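PDB 3B55: succinoglycan biosynthesis protein from Bacillus cereus ATCC 14579, which is of unknown function but binds a calcium ion and belongs to the erythromycin esterase-like family, whose characterised members include esterases that hydrolyse erythromycin. Local coordinates for residues A[43-48]-A[388-393]; A[54-59]-A[87-92]; A[65-70]-A[382-387]; A[373-378]-A[428-433]. The protein carries 1 engineered substitution. All blocks are in the same frame, centred on the assembly; numbering follows the deposited sequence.

Contact 1 of 4, residues A[43-48]-A[388-393]; sequences AKWLEA and RKANGV
Trp45 meets Ala390 and Asn391 through the six-membered end of its indole, which reaches from helix 39-49 to the loop that follows strand 382-386. With CG anti to the backbone N (chi1 -178°), the ring is carried off the helix toward this loop. At the far corner, CH2 lies 3.3 Å from Ala390 CA and 3.7 Å from the methyl carbon Ala390 CB. The small alanine suits the place: it offers a methyl to the ring while letting the indole settle close to the main chain. One atom along, CZ2 comes within 3.3 Å of Asn391 N, obliquely to the ring. Asn391 O stands about 4.0 Å above the indole plane, displaced toward the rim, so a peptide runs beside the aromatic surface. No hydrogen bond crosses; the indole works here by its breadth. It also stacks with the ring of His49 on its own helix and touches Thr394 of helix 392-398. Through Trp45, helix 39-49 thus packs on the connection between strand 382-386 and helix 392-398 at the margin of this alpha/beta fold, while Leu46 faces helix 371-376.

Contact 2 of 4, residues A[54-59]-A[87-92]; sequences KTTNPT and AHEVFT
Thr92 faces Thr56 and Pro58 from the first turns of helix 88-104, and its two branches do different work. CB is the apolar platform: Pro58 CG lies 3.6 Å from Thr92 CB, and the proline ring sits across the threonine rather than alongside it. From CB the side chain forks. One branch, OG1, is placed between the backbone N and the carbonyl carbon (chi1 62°) and from there donates a hydrogen bond to Thr56 O, with 2.8 Å between Thr92 OG1 and that oxygen. The bond is bent at the acceptor, the C=O...donor angle being 136°, and the hydroxyl is tilted 28° from the carbonyl plane. The other branch, CG2, stays with the proline, 3.9 Å from Pro58 CG. Threonine suits the spot because one short side chain supplies both a donor and a methyl. Thr56 CB stands 3.6 Å from Thr92 OG1, beside the bonded hydroxyl, while Thr56 OG1 brushes Glu89 CG at 4.1 Å; the carboxylate of Glu89 turns elsewhere, to the backbone N of Ser437. The loop is stiffened from within by an ST turn at Thr55 and an Asx turn at Asn57, whose OD1 takes both the N and the hydroxyl of Thr59 on one face of its plane. Residues 54-59, leaving edge strand 51-53 for helix 68-72, thus lie along helix 88-104, where Met93, His95 and Lys99 extend the contact, while Thr92 also touches Glu145 of helix 144-158 and Glu89 leans on Val436 of strand 435-436.

Contact 3 of 4, residues A[65-70]-A[382-387]; sequences LKPLKN and QFFIDL
Phe384 pushes the end of its ring among Pro67, Leu68 and Leu65, three apolar residues of the turn that leads into helix 68-72. The closest of them is Pro67: its CB is 3.7 Å from Phe384 CZ, and the two side chains cross at about a right angle, the proline meeting CZ at the far end. Leu68 CD1 comes to the neighbouring atom, 3.9 Å from Phe384 CE2, while on the other side of the ring tip Leu65 CD2 is a looser neighbour at 4.3 Å from CE1. All three approach obliquely. Phe384 sends CG between its backbone N and carbonyl carbon (chi1 63°), which lifts the ring off strand 382-386 and into the turn.

The turn itself is a type I beta turn from Leu65 to Leu68, closed by a hydrogen bond of 2.9 Å from Leu68 N to Leu65 O. It brings residues far from the strand in sequence round one ring. Proline lacks an N-H, which costs nothing at the entrance to a helix, and its compact ring offers carbon to Phe384. Around them, Tyr100 of helix 88-104 touches both leucines, and Phe384 is flanked on its own sheet by Val431 and Leu53. No hydrogen bond or charge pair joins the two segments. Their hold is therefore hydrophobic and depends on shape: the turn is fixed over the sheet by burying carbon surface, while Leu68 N and Lys69 N bond back within the turn.

Contact 4 of 4, residues A[373-378]-A[428-433]; sequences YIFGQV and DILVQI
Helix 371-376 packs on strand 429-433, with Phe375 and Gln432 as the nearest backbone points, their CA atoms 7.1 Å apart. The gap is filled by side chains coming from both directions. Leu430 sends up its CD2 methyl, which lies over one face of the Phe375 ring, 3.5 Å from the centroid and 24° off the ring normal. This is a CH-pi contact; the methyl is displaced toward the rim, so that Phe375 CE1 is the ring atom nearest to Leu430 CD2. Their separation of 3.2 Å is unusually short, and the exact placing of the methyl is uncertain. Leucine suits the place because its branched end can set one methyl on an aromatic face.

Beside it, Gln432 extends CG anti to its backbone N (chi1 179°) and then bends at chi2, which brings the amide under the root of the phenylalanine. Gln432 CD is 3.6 Å from Phe375 CB, and amide and ring planes differ by only 24°. Leu46 of helix 39-49 and Phe383 of strand 382-386 also touch the Phe375 ring, while the carbonyls of Phe375 and Val378 are bonded by Gln434 NE2. No hydrogen bond links the two segments directly. The contact therefore rests on dispersion and a CH-pi interaction, with a buried amide packed nearly flat beside the aromatic residue.

Overall arrangement
Contacts 3 and 4 are the buried pair and share the sheet: their strands 382-386 and 429-433 are neighbours, joined by probable backbone hydrogen bonds such as Phe383 O with Gln432 N. A turn packs on one of these strands and a helix on the other, contact 3 through carbon alone, contact 4 through carbon and a buried amide. Contact 1 is partly open to solvent and farthest from the chain's centre, yet its helix 39-49 touches contact 4 through Glu47 and Val378 and contact 3 through Trp45 and Ile385. Contact 2, also partly buried, alone carries a hydrogen bond between its segments; Thr56 packs on Gln382 of contact 3. Contacts 1 and 2 do not touch, their nearest atoms lying about 13 Å apart.

Contact 1 of 4, residues A[43-48]-A[388-393]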
loop_
_atom_site.group_PDB
_atom_site.type_symbol
_atom_site.label_atom_id
_atom_site.label_comp_id
_atom_site.label_asym_id
_atom_site.label_seq_id
_atom_site.Cartn_x
_atom_site.Cartn_y
_atom_site.Cartn_z
ATOM N N ALA A 43 28.187 -10.136 2.108
ATOM C CA ALA A 43 27.883 -9.578 0.793
ATOM C C ALA A 43 28.231 -10.546 -0.334
ATOM O O ALA A 43 27.718 -10.422 -1.447
ATOM C CB ALA A 43 28.624 -8.267 0.601
ATOM N N LYS A 44 29.111 -11.501 -0.045
ATOM C CA LYS A 44 29.511 -12.487 -1.037
ATOM C C LYS A 44 28.531 -13.651 -1.029
ATOM O O LYS A 44 28.309 -14.291 -2.055
ATOM C CB LYS A 44 30.933 -12.984 -0.756
ATOM C CG LYS A 44 32.017 -11.947 -1.042
ATOM C CD LYS A 44 32.988 -12.460 -2.099
ATOM C CE LYS A 44 33.827 -11.338 -2.721
ATOM N NZ LYS A 44 35.176 -11.160 -2.109
ATOM N N TRP A 45 27.947 -13.921 0.134
ATOM C CA TRP A 45 26.968 -14.996 0.274
ATOM C C TRP A 45 25.692 -14.530 -0.430
ATOM O O TRP A 45 24.995 -15.320 -1.069
ATOM C CB TRP A 45 26.683 -15.246 1.757
ATOM C CG TRP A 45 25.723 -16.364 2.047
ATOM C CD1 TRP A 45 26.038 -17.627 2.469
ATOM C CD2 TRP A 45 24.292 -16.313 1.965
ATOM N NE1 TRP A 45 24.891 -18.364 2.663
ATOM C CE2 TRP A 45 23.805 -17.581 2.362
ATOM C CE3 TRP A 45 23.371 -15.321 1.600
ATOM C CZ2 TRP A 45 22.439 -17.883 2.401
ATOM C CZ3 TRP A 45 22.008 -15.620 1.640
ATOM C CH2 TRP A 45 21.558 -16.892 2.039
ATOM N N LEU A 46 25.402 -13.238 -0.303
ATOM C CA LEU A 46 24.227 -12.635 -0.927
ATOM C C LEU A 46 24.327 -12.721 -2.444
ATOM O O LEU A 46 23.330 -12.946 -3.130
ATOM C CB LEU A 46 24.104 -11.166 -0.524
ATOM C CG LEU A 46 23.855 -10.854 0.949
ATOM C CD1 LEU A 46 23.997 -9.362 1.179
ATOM C CD2 LEU A 46 22.474 -11.336 1.352
ATOM N N GLU A 47 25.539 -12.541 -2.958
ATOM C CA GLU A 47 25.785 -12.587 -4.393
ATOM C C GLU A 47 25.561 -13.992 -4.956
ATOM O O GLU A 47 25.031 -14.159 -6.055
ATOM C CB GLU A 47 27.218 -12.138 -4.677
ATOM C CG GLU A 47 27.352 -11.237 -5.888
ATOM C CD GLU A 47 28.652 -10.462 -5.888
ATOM O OE1 GLU A 47 29.059 -9.984 -4.807
ATOM O OE2 GLU A 47 29.259 -10.317 -6.969
ATOM N N ALA A 48 25.967 -14.997 -4.193
ATOM C CA ALA A 48 25.821 -16.382 -4.616
ATOM C C ALA A 48 24.380 -16.878 -4.550
ATOM O O ALA A 48 24.023 -17.836 -5.232
ATOM C CB ALA A 48 26.719 -17.278 -3.767
ATOM N N ARG A 388 14.235 -15.786 3.828
ATOM C CA ARG A 388 13.862 -16.907 4.680
ATOM C C ARG A 388 14.789 -18.104 4.490
ATOM O O ARG A 388 14.814 -19.008 5.318
ATOM C CB ARG A 388 12.427 -17.333 4.382
ATOM C CG ARG A 388 11.391 -16.270 4.670
ATOM C CD ARG A 388 10.060 -16.655 4.049
ATOM N NE ARG A 388 10.208 -16.871 2.613
ATOM C CZ ARG A 388 9.212 -17.192 1.791
ATOM N NH1 ARG A 388 7.978 -17.333 2.259
ATOM N NH2 ARG A 388 9.456 -17.382 0.497
ATOM N N LYS A 389 15.554 -18.101 3.404
ATOM C CA LYS A 389 16.465 -19.203 3.108
ATOM C C LYS A 389 17.920 -18.955 3.518
ATOM O O LYS A 389 18.779 -19.791 3.272
ATOM C CB LYS A 389 16.416 -19.528 1.613
ATOM C CG LYS A 389 15.076 -20.051 1.116
ATOM C CD LYS A 389 14.782 -21.463 1.614
ATOM C CE LYS A 389 13.646 -22.095 0.815
ATOM N NZ LYS A 389 13.438 -23.530 1.154
ATOM N N ALA A 390 18.197 -17.818 4.147
ATOM C CA ALA A 390 19.562 -17.492 4.568
ATOM C C ALA A 390 20.150 -18.482 5.584
ATOM O O ALA A 390 19.434 -19.005 6.433
ATOM C CB ALA A 390 19.601 -16.088 5.134
ATOM N N ASN A 391 21.456 -18.731 5.483
ATOM C CA ASN A 391 22.158 -19.644 6.394
ATOM C C ASN A 391 23.369 -18.933 6.996
ATOM O O ASN A 391 23.690 -17.802 6.630
ATOM C CB ASN A 391 22.687 -20.890 5.661
ATOM C CG ASN A 391 21.617 -21.614 4.862
ATOM O OD1 ASN A 391 20.553 -21.953 5.381
ATOM N ND2 ASN A 391 21.900 -21.858 3.588
ATOM N N GLY A 392 24.036 -19.613 7.924
ATOM C CA GLY A 392 25.223 -19.066 8.562
ATOM C C GLY A 392 25.093 -17.697 9.197
ATOM O O GLY A 392 24.031 -17.323 9.696
ATOM N N VAL A 393 26.195 -16.953 9.174
ATOM C CA VAL A 393 26.248 -15.620 9.755
ATOM C C VAL A 393 25.264 -14.660 9.091
ATOM O O VAL A 393 24.757 -13.742 9.729
ATOM C CB VAL A 393 27.676 -15.035 9.654
ATOM C CG1 VAL A 393 28.640 -15.888 10.477
ATOM C CG2 VAL A 393 28.121 -14.999 8.202
#

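Contact 2 of 4, residues A[54-59]-A[87-92]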
loop_
_atom_site.group_PDB
_atom_site.type_symbol
_atom_site.label_atom_id
_atom_site.label_comp_id
_atom_site.label_asym_id
_atom_site.label_seq_id
_atom_site.Cartn_x
_atom_site.Cartn_y
_atom_site.Cartn_z
ATOM N N LYS A 54 17.156 -9.081 -14.893
ATOM C CA LYS A 54 17.722 -8.575 -16.135
ATOM C C LYS A 54 17.461 -7.092 -16.404
ATOM O O LYS A 54 18.337 -6.383 -16.897
ATOM C CB LYS A 54 17.203 -9.439 -17.295
ATOM C CG LYS A 54 18.081 -9.461 -18.533
ATOM C CD LYS A 54 17.912 -10.776 -19.299
ATOM C CE LYS A 54 18.425 -11.969 -18.485
ATOM N NZ LYS A 54 18.332 -13.262 -19.225
ATOM N N THR A 55 16.263 -6.616 -16.078
ATOM C CA THR A 55 15.912 -5.215 -16.313
ATOM C C THR A 55 14.877 -4.747 -15.299
ATOM O O THR A 55 14.474 -5.507 -14.418
ATOM C CB THR A 55 15.259 -5.022 -17.692
ATOM O OG1 THR A 55 13.928 -5.551 -17.655
ATOM C CG2 THR A 55 16.042 -5.754 -18.776
ATOM N N THR A 56 14.459 -3.489 -15.442
ATOM C CA THR A 56 13.412 -2.894 -14.611
ATOM C C THR A 56 12.321 -2.412 -15.581
ATOM O O THR A 56 11.347 -1.776 -15.181
ATOM C CB THR A 56 13.924 -1.683 -13.762
ATOM O OG1 THR A 56 14.506 -0.692 -14.613
ATOM C CG2 THR A 56 14.955 -2.129 -12.750
ATOM N N ASN A 57 12.504 -2.732 -16.861
ATOM C CA ASN A 57 11.559 -2.362 -17.918
ATOM C C ASN A 57 10.297 -3.219 -17.785
ATOM O O ASN A 57 10.360 -4.454 -17.815
ATOM C CB ASN A 57 12.190 -2.596 -19.296
ATOM C CG ASN A 57 11.387 -1.967 -20.423
ATOM O OD1 ASN A 57 10.166 -2.068 -20.460
ATOM N ND2 ASN A 57 12.080 -1.319 -21.354
ATOM N N PRO A 58 9.130 -2.579 -17.647
ATOM C CA PRO A 58 7.863 -3.306 -17.506
ATOM C C PRO A 58 7.475 -4.226 -18.667
ATOM O O PRO A 58 6.813 -5.241 -18.449
ATOM C CB PRO A 58 6.840 -2.187 -17.294
ATOM C CG PRO A 58 7.654 -1.118 -16.606
ATOM C CD PRO A 58 8.927 -1.133 -17.429
ATOM N N THR A 59 7.884 -3.881 -19.887
ATOM C CA THR A 59 7.531 -4.676 -21.060
ATOM C C THR A 59 8.516 -5.791 -21.389
ATOM O O THR A 59 8.305 -6.543 -22.337
ATOM C CB THR A 59 7.392 -3.796 -22.317
ATOM O OG1 THR A 59 8.664 -3.224 -22.647
ATOM C CG2 THR A 59 6.387 -2.679 -22.080
ATOM N N ALA A 87 10.946 7.030 -6.723
ATOM C CA ALA A 87 11.945 6.456 -7.621
ATOM C C ALA A 87 11.296 5.715 -8.789
ATOM O O ALA A 87 10.368 4.918 -8.606
ATOM C CB ALA A 87 12.878 5.522 -6.859
ATOM N N HIS A 88 11.807 5.987 -9.987
ATOM C CA HIS A 88 11.317 5.394 -11.227
ATOM C C HIS A 88 11.475 3.875 -11.313
ATOM O O HIS A 88 10.508 3.156 -11.574
ATOM C CB HIS A 88 12.037 6.064 -12.411
ATOM C CG HIS A 88 11.684 5.491 -13.750
ATOM N ND1 HIS A 88 12.543 4.685 -14.463
ATOM C CD2 HIS A 88 10.572 5.619 -14.512
ATOM C CE1 HIS A 88 11.978 4.344 -15.609
ATOM N NE2 HIS A 88 10.781 4.899 -15.662
ATOM N N GLU A 89 12.695 3.395 -11.096
ATOM C CA GLU A 89 13.002 1.967 -11.172
ATOM C C GLU A 89 12.251 1.160 -10.133
ATOM O O GLU A 89 11.907 -0.001 -10.370
ATOM C CB GLU A 89 14.509 1.723 -11.003
ATOM C CG GLU A 89 15.398 2.355 -12.069
ATOM C CD GLU A 89 15.451 3.882 -11.996
ATOM O OE1 GLU A 89 15.044 4.472 -10.964
ATOM O OE2 GLU A 89 15.936 4.495 -12.968
ATOM N N VAL A 90 12.001 1.762 -8.976
ATOM C CA VAL A 90 11.278 1.051 -7.936
ATOM C C VAL A 90 9.854 0.815 -8.412
ATOM O O VAL A 90 9.327 -0.295 -8.285
ATOM C CB VAL A 90 11.265 1.829 -6.615
ATOM C CG1 VAL A 90 10.424 1.091 -5.600
ATOM C CG2 VAL A 90 12.692 1.982 -6.102
ATOM N N PHE A 91 9.234 1.851 -8.969
ATOM C CA PHE A 91 7.875 1.714 -9.480
ATOM C C PHE A 91 7.803 0.684 -10.607
ATOM O O PHE A 91 6.982 -0.226 -10.561
ATOM C CB PHE A 91 7.340 3.044 -10.023
ATOM C CG PHE A 91 6.924 4.030 -8.956
ATOM C CD1 PHE A 91 6.327 3.594 -7.773
ATOM C CD2 PHE A 91 7.087 5.398 -9.158
ATOM C CE1 PHE A 91 5.902 4.504 -6.806
ATOM C CE2 PHE A 91 6.666 6.320 -8.201
ATOM C CZ PHE A 91 6.070 5.872 -7.020
ATOM N N THR A 92 8.661 0.818 -11.618
ATOM C CA THR A 92 8.617 -0.111 -12.740
ATOM C C THR A 92 8.912 -1.556 -12.360
ATOM O O THR A 92 8.332 -2.474 -12.935
ATOM C CB THR A 92 9.578 0.299 -13.880
ATOM O OG1 THR A 92 10.928 0.292 -13.403
ATOM C CG2 THR A 92 9.211 1.685 -14.425
#

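Contact 3 of 4, residues A[65-70]-A[382-387]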
loop_
_atom_site.group_PDB
_atom_site.type_symbol
_atom_site.label_atom_id
_atom_site.label_comp_id
_atom_site.label_asym_id
_atom_site.label_seq_id
_atom_site.Cartn_x
_atom_site.Cartn_y
_atom_site.Cartn_z
ATOM N N LEU A 65 11.660 -13.554 -13.373
ATOM C CA LEU A 65 10.846 -13.576 -12.155
ATOM C C LEU A 65 10.323 -14.969 -11.783
ATOM O O LEU A 65 9.670 -15.142 -10.754
ATOM C CB LEU A 65 9.670 -12.592 -12.294
ATOM C CG LEU A 65 10.059 -11.112 -12.130
ATOM C CD1 LEU A 65 8.877 -10.212 -12.413
ATOM C CD2 LEU A 65 10.568 -10.875 -10.718
ATOM N N LYS A 66 10.626 -15.957 -12.619
ATOM C CA LYS A 66 10.184 -17.329 -12.385
ATOM C C LYS A 66 10.518 -17.876 -10.996
ATOM O O LYS A 66 9.735 -18.633 -10.426
ATOM C CB LYS A 66 10.769 -18.251 -13.455
ATOM C CG LYS A 66 10.243 -17.959 -14.849
ATOM C CD LYS A 66 9.198 -18.972 -15.271
ATOM C CE LYS A 66 9.838 -20.121 -16.021
ATOM N NZ LYS A 66 10.413 -19.627 -17.301
ATOM N N PRO A 67 11.692 -17.525 -10.439
ATOM C CA PRO A 67 12.056 -18.025 -9.103
ATOM C C PRO A 67 11.072 -17.578 -8.021
ATOM O O PRO A 67 11.056 -18.108 -6.911
ATOM C CB PRO A 67 13.452 -17.443 -8.886
ATOM C CG PRO A 67 14.014 -17.421 -10.290
ATOM C CD PRO A 67 12.847 -16.872 -11.083
ATOM N N LEU A 68 10.236 -16.608 -8.364
ATOM C CA LEU A 68 9.258 -16.071 -7.426
ATOM C C LEU A 68 8.078 -17.026 -7.225
ATOM O O LEU A 68 7.452 -17.039 -6.164
ATOM C CB LEU A 68 8.768 -14.716 -7.938
ATOM C CG LEU A 68 8.299 -13.650 -6.952
ATOM C CD1 LEU A 68 9.317 -13.464 -5.823
ATOM C CD2 LEU A 68 8.113 -12.354 -7.719
ATOM N N LYS A 69 7.786 -17.839 -8.237
ATOM C CA LYS A 69 6.671 -18.779 -8.145
ATOM C C LYS A 69 6.684 -19.529 -6.815
ATOM O O LYS A 69 5.737 -19.434 -6.026
ATOM C CB LYS A 69 6.717 -19.778 -9.308
ATOM C CG LYS A 69 5.502 -20.697 -9.397
ATOM C CD LYS A 69 5.673 -21.727 -10.514
ATOM C CE LYS A 69 4.416 -22.568 -10.706
ATOM N NZ LYS A 69 4.512 -23.911 -10.067
ATOM N N ASN A 70 7.766 -20.259 -6.558
ATOM C CA ASN A 70 7.871 -21.024 -5.327
ATOM C C ASN A 70 8.162 -20.206 -4.070
ATOM O O ASN A 70 7.913 -20.672 -2.966
ATOM C CB ASN A 70 8.914 -22.131 -5.472
ATOM C CG ASN A 70 8.472 -23.217 -6.429
ATOM O OD1 ASN A 70 7.288 -23.548 -6.503
ATOM N ND2 ASN A 70 9.424 -23.788 -7.159
ATOM N N GLN A 382 20.262 -5.347 -10.629
ATOM C CA GLN A 382 19.020 -5.630 -9.907
ATOM C C GLN A 382 18.966 -7.128 -9.611
ATOM O O GLN A 382 19.444 -7.946 -10.400
ATOM C CB GLN A 382 17.778 -5.285 -10.743
ATOM C CG GLN A 382 17.747 -3.911 -11.379
ATOM C CD GLN A 382 18.545 -3.857 -12.653
ATOM O OE1 GLN A 382 18.671 -4.859 -13.368
ATOM N NE2 GLN A 382 19.077 -2.685 -12.961
ATOM N N PHE A 383 18.368 -7.482 -8.478
ATOM C CA PHE A 383 18.240 -8.881 -8.097
ATOM C C PHE A 383 17.317 -9.019 -6.903
ATOM O O PHE A 383 17.027 -8.040 -6.218
ATOM C CB PHE A 383 19.608 -9.471 -7.731
ATOM C CG PHE A 383 20.236 -8.841 -6.515
ATOM C CD1 PHE A 383 20.979 -7.668 -6.621
ATOM C CD2 PHE A 383 20.075 -9.415 -5.258
ATOM C CE1 PHE A 383 21.556 -7.079 -5.495
ATOM C CE2 PHE A 383 20.647 -8.837 -4.126
ATOM C CZ PHE A 383 21.389 -7.667 -4.242
ATOM N N PHE A 384 16.824 -10.230 -6.675
ATOM C CA PHE A 384 15.994 -10.461 -5.512
ATOM C C PHE A 384 16.494 -11.708 -4.809
ATOM O O PHE A 384 17.301 -12.465 -5.362
ATOM C CB PHE A 384 14.504 -10.558 -5.865
ATOM C CG PHE A 384 14.140 -11.703 -6.768
ATOM C CD1 PHE A 384 14.450 -11.671 -8.127
ATOM C CD2 PHE A 384 13.390 -12.768 -6.277
ATOM C CE1 PHE A 384 14.008 -12.673 -8.981
ATOM C CE2 PHE A 384 12.945 -13.777 -7.125
ATOM C CZ PHE A 384 13.254 -13.727 -8.483
ATOM N N ILE A 385 16.037 -11.917 -3.584
ATOM C CA ILE A 385 16.498 -13.059 -2.817
ATOM C C ILE A 385 15.516 -13.425 -1.724
ATOM O O ILE A 385 14.807 -12.563 -1.201
ATOM C CB ILE A 385 17.869 -12.741 -2.182
ATOM C CG1 ILE A 385 18.317 -13.890 -1.282
ATOM C CG2 ILE A 385 17.785 -11.435 -1.407
ATOM C CD1 ILE A 385 19.817 -13.896 -1.035
ATOM N N ASP A 386 15.480 -14.710 -1.383
ATOM C CA ASP A 386 14.592 -15.189 -0.334
ATOM C C ASP A 386 15.344 -15.105 0.993
ATOM O O ASP A 386 16.241 -15.911 1.260
ATOM C CB ASP A 386 14.188 -16.642 -0.592
ATOM C CG ASP A 386 13.011 -17.077 0.265
ATOM O OD1 ASP A 386 12.903 -16.597 1.411
ATOM O OD2 ASP A 386 12.205 -17.909 -0.206
ATOM N N LEU A 387 14.989 -14.121 1.812
ATOM C CA LEU A 387 15.630 -13.927 3.110
ATOM C C LEU A 387 15.339 -15.089 4.064
ATOM O O LEU A 387 16.099 -15.349 4.993
ATOM C CB LEU A 387 15.153 -12.611 3.739
ATOM C CG LEU A 387 15.356 -11.337 2.902
ATOM C CD1 LEU A 387 14.778 -10.142 3.636
ATOM C CD2 LEU A 387 16.831 -11.128 2.618
#

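Contact 4 of 4, residues A[373-378]-A[428-433]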
loop_
_atom_site.group_PDB
_atom_site.type_symbol
_atom_site.label_atom_id
_atom_site.label_comp_id
_atom_site.label_asym_id
_atom_site.label_seq_id
_atom_site.Cartn_x
_atom_site.Cartn_y
_atom_site.Cartn_z
ATOM N N TYR A 373 24.334 -0.408 2.024
ATOM C CA TYR A 373 25.729 -0.554 1.622
ATOM C C TYR A 373 26.051 -2.017 1.337
ATOM O O TYR A 373 26.619 -2.351 0.297
ATOM C CB TYR A 373 26.655 -0.070 2.738
ATOM C CG TYR A 373 28.122 -0.154 2.382
ATOM C CD1 TYR A 373 28.747 0.885 1.693
ATOM C CD2 TYR A 373 28.881 -1.286 2.700
ATOM C CE1 TYR A 373 30.081 0.807 1.324
ATOM C CE2 TYR A 373 30.229 -1.376 2.336
ATOM C CZ TYR A 373 30.818 -0.320 1.643
ATOM O OH TYR A 373 32.132 -0.386 1.248
ATOM N N ILE A 374 25.700 -2.880 2.284
ATOM C CA ILE A 374 25.968 -4.299 2.168
ATOM C C ILE A 374 25.329 -4.934 0.932
ATOM O O ILE A 374 26.023 -5.594 0.156
ATOM C CB ILE A 374 25.562 -5.002 3.473
ATOM C CG1 ILE A 374 26.504 -4.517 4.588
ATOM C CG2 ILE A 374 25.633 -6.514 3.313
ATOM C CD1 ILE A 374 26.146 -4.980 5.989
ATOM N N PHE A 375 24.025 -4.743 0.738
ATOM C CA PHE A 375 23.368 -5.287 -0.450
ATOM C C PHE A 375 23.891 -4.529 -1.676
ATOM O O PHE A 375 23.887 -5.045 -2.793
ATOM C CB PHE A 375 21.845 -5.123 -0.354
ATOM C CG PHE A 375 21.154 -6.257 0.357
ATOM C CD1 PHE A 375 20.665 -7.344 -0.355
ATOM C CD2 PHE A 375 21.021 -6.249 1.744
ATOM C CE1 PHE A 375 20.055 -8.411 0.302
ATOM C CE2 PHE A 375 20.416 -7.303 2.408
ATOM C CZ PHE A 375 19.931 -8.389 1.684
ATOM N N GLY A 376 24.349 -3.302 -1.451
ATOM C CA GLY A 376 24.874 -2.493 -2.536
ATOM C C GLY A 376 26.202 -2.983 -3.087
ATOM O O GLY A 376 26.640 -2.525 -4.142
ATOM N N GLN A 377 26.857 -3.900 -2.379
ATOM C CA GLN A 377 28.133 -4.428 -2.847
ATOM C C GLN A 377 27.964 -5.650 -3.757
ATOM O O GLN A 377 28.947 -6.167 -4.297
ATOM C CB GLN A 377 29.038 -4.780 -1.665
ATOM C CG GLN A 377 29.410 -3.587 -0.789
ATOM C CD GLN A 377 29.887 -2.399 -1.603
ATOM O OE1 GLN A 377 29.123 -1.471 -1.867
ATOM N NE2 GLN A 377 31.146 -2.430 -2.019
ATOM N N VAL A 378 26.725 -6.116 -3.916
ATOM C CA VAL A 378 26.459 -7.253 -4.791
ATOM C C VAL A 378 26.655 -6.757 -6.223
ATOM O O VAL A 378 26.102 -5.726 -6.597
ATOM C CB VAL A 378 25.018 -7.770 -4.610
ATOM C CG1 VAL A 378 24.683 -8.787 -5.694
ATOM C CG2 VAL A 378 24.871 -8.399 -3.228
ATOM N N ASP A 428 10.161 -11.266 3.835
ATOM C CA ASP A 428 10.418 -12.645 3.443
ATOM C C ASP A 428 11.268 -12.597 2.170
ATOM O O ASP A 428 12.120 -13.449 1.943
ATOM C CB ASP A 428 9.104 -13.378 3.125
ATOM C CG ASP A 428 8.142 -13.406 4.301
ATOM O OD1 ASP A 428 8.550 -13.854 5.400
ATOM O OD2 ASP A 428 6.976 -12.984 4.126
ATOM N N ILE A 429 11.037 -11.583 1.342
ATOM C CA ILE A 429 11.764 -11.460 0.081
ATOM C C ILE A 429 12.250 -10.040 -0.163
ATOM O O ILE A 429 11.485 -9.086 -0.009
ATOM C CB ILE A 429 10.856 -11.890 -1.088
ATOM C CG1 ILE A 429 10.384 -13.331 -0.850
ATOM C CG2 ILE A 429 11.606 -11.770 -2.432
ATOM C CD1 ILE A 429 9.254 -13.775 -1.761
ATOM N N LEU A 430 13.521 -9.900 -0.542
ATOM C CA LEU A 430 14.077 -8.580 -0.818
ATOM C C LEU A 430 14.507 -8.403 -2.273
ATOM O O LEU A 430 15.165 -9.264 -2.855
ATOM C CB LEU A 430 15.288 -8.279 0.072
ATOM C CG LEU A 430 15.787 -6.841 -0.174
ATOM C CD1 LEU A 430 15.287 -5.916 0.931
ATOM C CD2 LEU A 430 17.297 -6.809 -0.245
ATOM N N VAL A 431 14.124 -7.270 -2.847
ATOM C CA VAL A 431 14.478 -6.932 -4.213
ATOM C C VAL A 431 15.378 -5.707 -4.148
ATOM O O VAL A 431 14.942 -4.632 -3.732
ATOM C CB VAL A 431 13.227 -6.614 -5.045
ATOM C CG1 VAL A 431 13.631 -6.100 -6.416
ATOM C CG2 VAL A 431 12.363 -7.863 -5.161
ATOM N N GLN A 432 16.637 -5.874 -4.545
ATOM C CA GLN A 432 17.604 -4.777 -4.515
ATOM C C GLN A 432 17.792 -4.154 -5.896
ATOM O O GLN A 432 17.945 -4.860 -6.890
ATOM C CB GLN A 432 18.961 -5.290 -4.003
ATOM C CG GLN A 432 20.067 -4.235 -3.948
ATOM C CD GLN A 432 19.945 -3.297 -2.748
ATOM O OE1 GLN A 432 20.636 -2.279 -2.669
ATOM N NE2 GLN A 432 19.082 -3.649 -1.801
ATOM N N ILE A 433 17.764 -2.828 -5.944
ATOM C CA ILE A 433 17.955 -2.075 -7.180
ATOM C C ILE A 433 19.113 -1.128 -6.857
ATOM O O ILE A 433 18.959 -0.169 -6.094
ATOM C CB ILE A 433 16.672 -1.296 -7.547
ATOM C CG1 ILE A 433 15.501 -2.267 -7.612
ATOM C CG2 ILE A 433 16.831 -0.606 -8.905
ATOM C CD1 ILE A 433 14.174 -1.600 -7.880
#